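Local structure of Sys-1 protein (Caenorhabditis elegans, 3C2G) at residues A[20-34]-A[73-87]. The protein acts as a beta-catenin in Wnt asymmetry signalling, binding the TCF factor POP-1 directly and activating or repressing its target genes. Residues are numbered along the deposited sequence; the frame is centred on the assembly and turned at random.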
loop_
_atom_site.group_PDB
_atom_site.type_symbol
_atom_site.label_atom_id
_atom_site.label_comp_id
_atom_site.label_asym_id
_atom_site.label_seq_id
_atom_site.Cartn_x
_atom_site.Cartn_y
_atom_site.Cartn_z
ATOM N N PRO A 20 -27.670 5.669 -47.367
ATOM C CA PRO A 20 -26.403 5.282 -46.740
ATOM C C PRO A 20 -25.181 5.954 -47.357
ATOM O O PRO A 20 -24.346 6.484 -46.632
ATOM C CB PRO A 20 -26.351 3.773 -46.978
ATOM C CG PRO A 20 -27.789 3.373 -47.069
ATOM C CD PRO A 20 -28.425 4.492 -47.831
HETATM N N MSE A 21 -25.089 5.950 -48.682
HETATM C CA MSE A 21 -23.912 6.491 -49.354
HETATM C C MSE A 21 -23.796 8.001 -49.185
HETATM O O MSE A 21 -22.691 8.532 -49.101
HETATM C CB MSE A 21 -23.890 6.102 -50.833
HETATM C CG MSE A 21 -22.492 5.766 -51.356
HETATM SE SE MSE A 21 -21.503 4.463 -50.230
HETATM C CE MSE A 21 -22.780 2.967 -50.238
ATOM N N GLN A 22 -24.938 8.682 -49.121
ATOM C CA GLN A 22 -24.949 10.120 -48.886
ATOM C C GLN A 22 -24.594 10.432 -47.427
ATOM O O GLN A 22 -23.923 11.429 -47.142
ATOM C CB GLN A 22 -26.298 10.735 -49.278
ATOM N N ARG A 23 -25.030 9.562 -46.517
ATOM C CA ARG A 23 -24.720 9.702 -45.095
ATOM C C ARG A 23 -23.226 9.643 -44.818
ATOM O O ARG A 23 -22.711 10.411 -44.007
ATOM C CB ARG A 23 -25.462 8.655 -44.272
ATOM C CG ARG A 23 -26.951 8.864 -44.278
ATOM C CD ARG A 23 -27.614 8.253 -43.093
ATOM N NE ARG A 23 -28.761 9.067 -42.722
ATOM C CZ ARG A 23 -29.351 9.048 -41.532
ATOM N NH1 ARG A 23 -28.899 8.246 -40.569
ATOM N NH2 ARG A 23 -30.392 9.842 -41.309
ATOM N N LEU A 24 -22.540 8.742 -45.511
ATOM C CA LEU A 24 -21.096 8.629 -45.430
ATOM C C LEU A 24 -20.419 9.907 -45.913
ATOM O O LEU A 24 -19.532 10.438 -45.234
ATOM C CB LEU A 24 -20.615 7.418 -46.238
ATOM C CG LEU A 24 -19.117 7.111 -46.336
ATOM C CD1 LEU A 24 -18.465 6.937 -44.964
ATOM C CD2 LEU A 24 -18.915 5.867 -47.183
ATOM N N HIS A 25 -20.850 10.399 -47.078
ATOM C CA HIS A 25 -20.318 11.635 -47.642
ATOM C C HIS A 25 -20.511 12.801 -46.674
ATOM O O HIS A 25 -19.595 13.599 -46.466
ATOM C CB HIS A 25 -20.963 11.945 -49.004
ATOM C CG HIS A 25 -20.438 13.195 -49.649
ATOM N ND1 HIS A 25 -19.296 13.212 -50.421
ATOM C CD2 HIS A 25 -20.890 14.472 -49.618
ATOM C CE1 HIS A 25 -19.071 14.444 -50.844
ATOM N NE2 HIS A 25 -20.022 15.228 -50.369
HETATM N N MSE A 26 -21.701 12.883 -46.082
HETATM C CA MSE A 26 -22.030 13.940 -45.129
HETATM C C MSE A 26 -21.143 13.869 -43.882
HETATM O O MSE A 26 -20.695 14.898 -43.377
HETATM C CB MSE A 26 -23.517 13.893 -44.755
HETATM C CG MSE A 26 -24.469 14.371 -45.861
HETATM SE SE MSE A 26 -26.403 14.314 -45.404
HETATM C CE MSE A 26 -26.686 12.393 -45.296
ATOM N N ALA A 27 -20.869 12.653 -43.411
ATOM C CA ALA A 27 -19.978 12.454 -42.263
ATOM C C ALA A 27 -18.540 12.930 -42.526
ATOM O O ALA A 27 -17.994 13.700 -41.736
ATOM C CB ALA A 27 -20.012 11.001 -41.793
ATOM N N LYS A 28 -17.946 12.501 -43.643
ATOM C CA LYS A 28 -16.625 12.994 -44.062
ATOM C C LYS A 28 -16.595 14.516 -44.110
ATOM O O LYS A 28 -15.653 15.148 -43.624
ATOM C CB LYS A 28 -16.233 12.450 -45.434
ATOM C CG LYS A 28 -15.994 10.946 -45.490
ATOM C CD LYS A 28 -15.645 10.501 -46.913
ATOM C CE LYS A 28 -15.345 9.003 -46.976
ATOM N NZ LYS A 28 -15.195 8.514 -48.388
ATOM N N THR A 29 -17.646 15.088 -44.692
ATOM C CA THR A 29 -17.795 16.528 -44.837
ATOM C C THR A 29 -17.741 17.231 -43.483
ATOM O O THR A 29 -16.898 18.108 -43.270
ATOM C CB THR A 29 -19.108 16.860 -45.594
ATOM O OG1 THR A 29 -19.078 16.238 -46.887
ATOM C CG2 THR A 29 -19.295 18.359 -45.758
ATOM N N ILE A 30 -18.623 16.826 -42.570
ATOM C CA ILE A 30 -18.640 17.370 -41.207
ATOM C C ILE A 30 -17.289 17.193 -40.492
ATOM O O ILE A 30 -16.821 18.104 -39.816
ATOM C CB ILE A 30 -19.792 16.770 -40.367
ATOM C CG1 ILE A 30 -21.147 17.199 -40.945
ATOM C CG2 ILE A 30 -19.674 17.186 -38.885
ATOM C CD1 ILE A 30 -22.340 16.374 -40.467
ATOM N N ARG A 31 -16.659 16.034 -40.664
ATOM C CA ARG A 31 -15.356 15.781 -40.050
ATOM C C ARG A 31 -14.309 16.730 -40.609
ATOM O O ARG A 31 -13.547 17.348 -39.864
ATOM C CB ARG A 31 -14.934 14.326 -40.257
ATOM C CG ARG A 31 -13.630 13.955 -39.574
ATOM C CD ARG A 31 -13.206 12.533 -39.922
ATOM N NE ARG A 31 -11.850 12.270 -39.452
ATOM C CZ ARG A 31 -10.767 12.246 -40.223
ATOM N NH1 ARG A 31 -10.858 12.453 -41.535
ATOM N NH2 ARG A 31 -9.584 12.007 -39.674
ATOM N N THR A 32 -14.295 16.852 -41.931
ATOM C CA THR A 32 -13.360 17.734 -42.615
ATOM C C THR A 32 -13.499 19.165 -42.117
ATOM O O THR A 32 -12.506 19.806 -41.779
ATOM C CB THR A 32 -13.564 17.669 -44.129
ATOM O OG1 THR A 32 -13.500 16.298 -44.543
ATOM C CG2 THR A 32 -12.494 18.470 -44.857
ATOM N N TRP A 33 -14.736 19.649 -42.044
ATOM C CA TRP A 33 -15.009 20.991 -41.537
ATOM C C TRP A 33 -14.428 21.214 -40.143
ATOM O O TRP A 33 -13.771 22.225 -39.898
ATOM C CB TRP A 33 -16.516 21.264 -41.546
ATOM C CG TRP A 33 -16.934 22.550 -40.889
ATOM C CD1 TRP A 33 -16.597 23.817 -41.267
ATOM C CD2 TRP A 33 -17.784 22.687 -39.748
ATOM N NE1 TRP A 33 -17.176 24.739 -40.426
ATOM C CE2 TRP A 33 -17.913 24.072 -39.485
ATOM C CE3 TRP A 33 -18.446 21.775 -38.914
ATOM C CZ2 TRP A 33 -18.679 24.565 -38.426
ATOM C CZ3 TRP A 33 -19.207 22.266 -37.862
ATOM C CH2 TRP A 33 -19.317 23.650 -37.626
ATOM N N ILE A 34 -14.674 20.255 -39.248
ATOM C CA ILE A 34 -14.190 20.311 -37.867
ATOM C C ILE A 34 -12.663 20.270 -37.799
ATOM O O ILE A 34 -12.049 21.102 -37.131
ATOM C CB ILE A 34 -14.834 19.194 -36.995
ATOM C CG1 ILE A 34 -16.331 19.476 -36.817
ATOM C CG2 ILE A 34 -14.144 19.086 -35.633
ATOM C CD1 ILE A 34 -17.145 18.307 -36.318
ATOM N N TYR A 73 -18.596 -0.750 -44.898
ATOM C CA TYR A 73 -19.346 0.490 -44.907
ATOM C C TYR A 73 -19.436 1.076 -43.497
ATOM O O TYR A 73 -19.077 2.230 -43.273
ATOM C CB TYR A 73 -20.752 0.306 -45.507
ATOM C CG TYR A 73 -21.602 1.525 -45.260
ATOM C CD1 TYR A 73 -21.459 2.665 -46.051
ATOM C CD2 TYR A 73 -22.496 1.566 -44.190
ATOM C CE1 TYR A 73 -22.207 3.803 -45.806
ATOM C CE2 TYR A 73 -23.247 2.700 -43.932
ATOM C CZ TYR A 73 -23.101 3.814 -44.748
ATOM O OH TYR A 73 -23.839 4.938 -44.489
ATOM N N TYR A 74 -19.913 0.270 -42.557
ATOM C CA TYR A 74 -20.108 0.731 -41.192
ATOM C C TYR A 74 -18.809 1.176 -40.518
ATOM O O TYR A 74 -18.800 2.173 -39.795
ATOM C CB TYR A 74 -20.803 -0.339 -40.356
ATOM C CG TYR A 74 -22.287 -0.483 -40.598
ATOM C CD1 TYR A 74 -23.174 0.558 -40.299
ATOM C CD2 TYR A 74 -22.813 -1.677 -41.091
ATOM C CE1 TYR A 74 -24.553 0.418 -40.501
ATOM C CE2 TYR A 74 -24.190 -1.833 -41.295
ATOM C CZ TYR A 74 -25.053 -0.779 -41.001
ATOM O OH TYR A 74 -26.409 -0.937 -41.208
ATOM N N ALA A 75 -17.715 0.457 -40.764
ATOM C CA ALA A 75 -16.411 0.847 -40.211
ATOM C C ALA A 75 -15.981 2.214 -40.708
ATOM O O ALA A 75 -15.395 3.003 -39.961
ATOM C CB ALA A 75 -15.350 -0.182 -40.534
ATOM N N GLN A 76 -16.283 2.500 -41.969
ATOM C CA GLN A 76 -15.888 3.773 -42.553
ATOM C C GLN A 76 -16.734 4.943 -42.033
ATOM O O GLN A 76 -16.203 6.007 -41.701
ATOM C CB GLN A 76 -15.901 3.697 -44.080
ATOM C CG GLN A 76 -14.973 4.717 -44.716
ATOM C CD GLN A 76 -14.971 4.665 -46.223
ATOM O OE1 GLN A 76 -15.160 3.603 -46.835
ATOM N NE2 GLN A 76 -14.759 5.820 -46.840
ATOM N N LEU A 77 -18.040 4.734 -41.947
ATOM C CA LEU A 77 -18.944 5.741 -41.404
ATOM C C LEU A 77 -18.581 6.037 -39.959
ATOM O O LEU A 77 -18.273 7.185 -39.618
ATOM C CB LEU A 77 -20.405 5.277 -41.520
ATOM C CG LEU A 77 -21.504 6.128 -40.878
ATOM C CD1 LEU A 77 -21.654 7.469 -41.567
ATOM C CD2 LEU A 77 -22.812 5.374 -40.908
ATOM N N TRP A 78 -18.582 4.986 -39.132
ATOM C CA TRP A 78 -18.270 5.101 -37.699
ATOM C C TRP A 78 -16.869 5.646 -37.411
ATOM O O TRP A 78 -16.684 6.424 -36.471
ATOM C CB TRP A 78 -18.493 3.771 -36.976
ATOM C CG TRP A 78 -19.907 3.232 -37.120
ATOM C CD1 TRP A 78 -21.027 3.932 -37.514
ATOM C CD2 TRP A 78 -20.353 1.900 -36.838
ATOM N NE1 TRP A 78 -22.131 3.108 -37.503
ATOM C CE2 TRP A 78 -21.750 1.861 -37.086
ATOM C CE3 TRP A 78 -19.713 0.738 -36.399
ATOM C CZ2 TRP A 78 -22.508 0.702 -36.923
ATOM C CZ3 TRP A 78 -20.469 -0.423 -36.233
ATOM C CH2 TRP A 78 -21.855 -0.429 -36.491
ATOM N N TYR A 79 -15.885 5.280 -38.228
ATOM C CA TYR A 79 -14.552 5.814 -38.007
ATOM C C TYR A 79 -14.575 7.331 -38.062
ATOM O O TYR A 79 -13.888 7.989 -37.280
ATOM C CB TYR A 79 -13.530 5.261 -38.998
ATOM C CG TYR A 79 -12.132 5.773 -38.733
ATOM C CD1 TYR A 79 -11.291 5.120 -37.827
ATOM C CD2 TYR A 79 -11.654 6.925 -39.366
ATOM C CE1 TYR A 79 -10.006 5.598 -37.562
ATOM C CE2 TYR A 79 -10.362 7.410 -39.108
ATOM C CZ TYR A 79 -9.549 6.735 -38.208
ATOM O OH TYR A 79 -8.270 7.191 -37.953
ATOM N N ASN A 80 -15.365 7.880 -38.989
ATOM C CA ASN A 80 -15.488 9.331 -39.147
ATOM C C ASN A 80 -16.189 9.983 -37.963
ATOM O O ASN A 80 -15.686 10.953 -37.391
ATOM C CB ASN A 80 -16.227 9.667 -40.445
ATOM C CG ASN A 80 -15.331 9.595 -41.669
ATOM O OD1 ASN A 80 -14.945 10.620 -42.211
ATOM N ND2 ASN A 80 -14.996 8.386 -42.105
ATOM N N LEU A 81 -17.349 9.438 -37.599
ATOM C CA LEU A 81 -18.121 9.934 -36.464
ATOM C C LEU A 81 -17.372 9.780 -35.131
ATOM O O LEU A 81 -17.389 10.684 -34.286
ATOM C CB LEU A 81 -19.478 9.236 -36.399
ATOM C CG LEU A 81 -20.364 9.271 -37.652
ATOM C CD1 LEU A 81 -21.558 8.370 -37.471
ATOM C CD2 LEU A 81 -20.823 10.680 -38.007
ATOM N N LEU A 82 -16.694 8.648 -34.947
ATOM C CA LEU A 82 -15.951 8.429 -33.709
ATOM C C LEU A 82 -14.755 9.348 -33.630
ATOM O O LEU A 82 -14.365 9.761 -32.542
ATOM C CB LEU A 82 -15.546 6.967 -33.546
ATOM C CG LEU A 82 -16.739 6.013 -33.403
ATOM C CD1 LEU A 82 -16.306 4.549 -33.503
ATOM C CD2 LEU A 82 -17.513 6.289 -32.118
ATOM N N ASP A 83 -14.198 9.698 -34.785
ATOM C CA ASP A 83 -13.078 10.636 -34.821
ATOM C C ASP A 83 -13.517 12.048 -34.465
ATOM O O ASP A 83 -12.773 12.785 -33.826
ATOM C CB ASP A 83 -12.373 10.638 -36.171
ATOM C CG ASP A 83 -11.084 11.442 -36.138
ATOM O OD1 ASP A 83 -10.116 11.012 -35.468
ATOM O OD2 ASP A 83 -11.049 12.527 -36.753
ATOM N N ILE A 84 -14.730 12.420 -34.873
ATOM C CA ILE A 84 -15.307 13.686 -34.447
ATOM C C ILE A 84 -15.469 13.628 -32.932
ATOM O O ILE A 84 -14.994 14.505 -32.210
ATOM C CB ILE A 84 -16.677 13.959 -35.135
ATOM C CG1 ILE A 84 -16.482 14.350 -36.607
ATOM C CG2 ILE A 84 -17.447 15.049 -34.398
ATOM C CD1 ILE A 84 -17.722 14.108 -37.486
ATOM N N LEU A 85 -16.117 12.575 -32.451
ATOM C CA LEU A 85 -16.338 12.413 -31.018
ATOM C C LEU A 85 -15.039 12.493 -30.218
ATOM O O LEU A 85 -14.984 13.176 -29.199
ATOM C CB LEU A 85 -17.073 11.104 -30.729
ATOM C CG LEU A 85 -17.366 10.755 -29.268
ATOM C CD1 LEU A 85 -18.143 11.856 -28.514
ATOM C CD2 LEU A 85 -18.121 9.444 -29.232
ATOM N N ARG A 86 -14.001 11.807 -30.695
ATOM C CA ARG A 86 -12.703 11.839 -30.043
ATOM C C ARG A 86 -12.201 13.267 -29.922
ATOM O O ARG A 86 -11.733 13.681 -28.865
ATOM C CB ARG A 86 -11.686 10.982 -30.797
ATOM C CG ARG A 86 -10.297 10.949 -30.154
ATOM C CD ARG A 86 -9.352 9.961 -30.833
ATOM N NE ARG A 86 -9.059 10.377 -32.198
ATOM C CZ ARG A 86 -8.111 11.247 -32.532
ATOM N NH1 ARG A 86 -7.348 11.795 -31.590
ATOM N NH2 ARG A 86 -7.935 11.572 -33.810
ATOM N N ARG A 87 -12.330 14.021 -31.009
ATOM C CA ARG A 87 -11.866 15.398 -31.044
ATOM C C ARG A 87 -12.597 16.294 -30.044
ATOM O O ARG A 87 -11.981 17.162 -29.413
ATOM C CB ARG A 87 -11.924 15.936 -32.474
ATOM C CG ARG A 87 -10.858 15.284 -33.358
ATOM C CD ARG A 87 -10.942 15.672 -34.826
ATOM N NE ARG A 87 -9.601 16.026 -35.294
ATOM C CZ ARG A 87 -8.763 15.195 -35.904
ATOM N NH1 ARG A 87 -9.123 13.951 -36.173
ATOM N NH2 ARG A 87 -7.563 15.624 -36.258
#
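Two neighbouring helices at the N-terminal end of the armadillo domain, 20-34 and 73-87, lie side by side and nearly parallel (26°), their axes 9.0 Å apart, as in the helical stacking of armadillo domains. At one end Tyr-73 reaches past Leu-24, whose CB lies 4.0 Å from Tyr-73 CE1, and its OH donates to Pro-20 O (2.7 Å) from above the carbonyl plane; the same oxygen accepts the helical N-H of Leu-24. Midway, the methyl of Ala-27 rests against Leu-77 CD1 and Leu-81 CD2. Further along, Ile-84 is a knob among Ala-27, Ile-30, Arg-31 and Ile-34, its CG2 3.8 Å from Ile-34 CD1; Ile-54 of helix 47-62 also touches it. Arg-31 in turn is a knob among Asn-80, Asp-83, Ile-84 and Arg-87: with CG anti to the backbone N (chi1 -176°) and an extended chain, it crosses Asn-80 and brings NE to Asp-83 OD2 at 2.8 Å, from above the carboxylate plane. A hydrogen bond from Asn-80 ND2 to Gln-76 O (2.7 Å) holds the amide, its OD1 against Arg-31 CD and Lys-28 CG. Asp-83 OD1 also pairs with Arg-86; Arg-87 NH1 lies by OD2, modelled too close to be trusted. A leucine in place of Arg-31 would probably leave Asp-83 without its partner on the other helix. Asp-83 thus draws Arg-31 and Arg-86 together beside an apolar seam, and the cluster probably keeps a net positive charge.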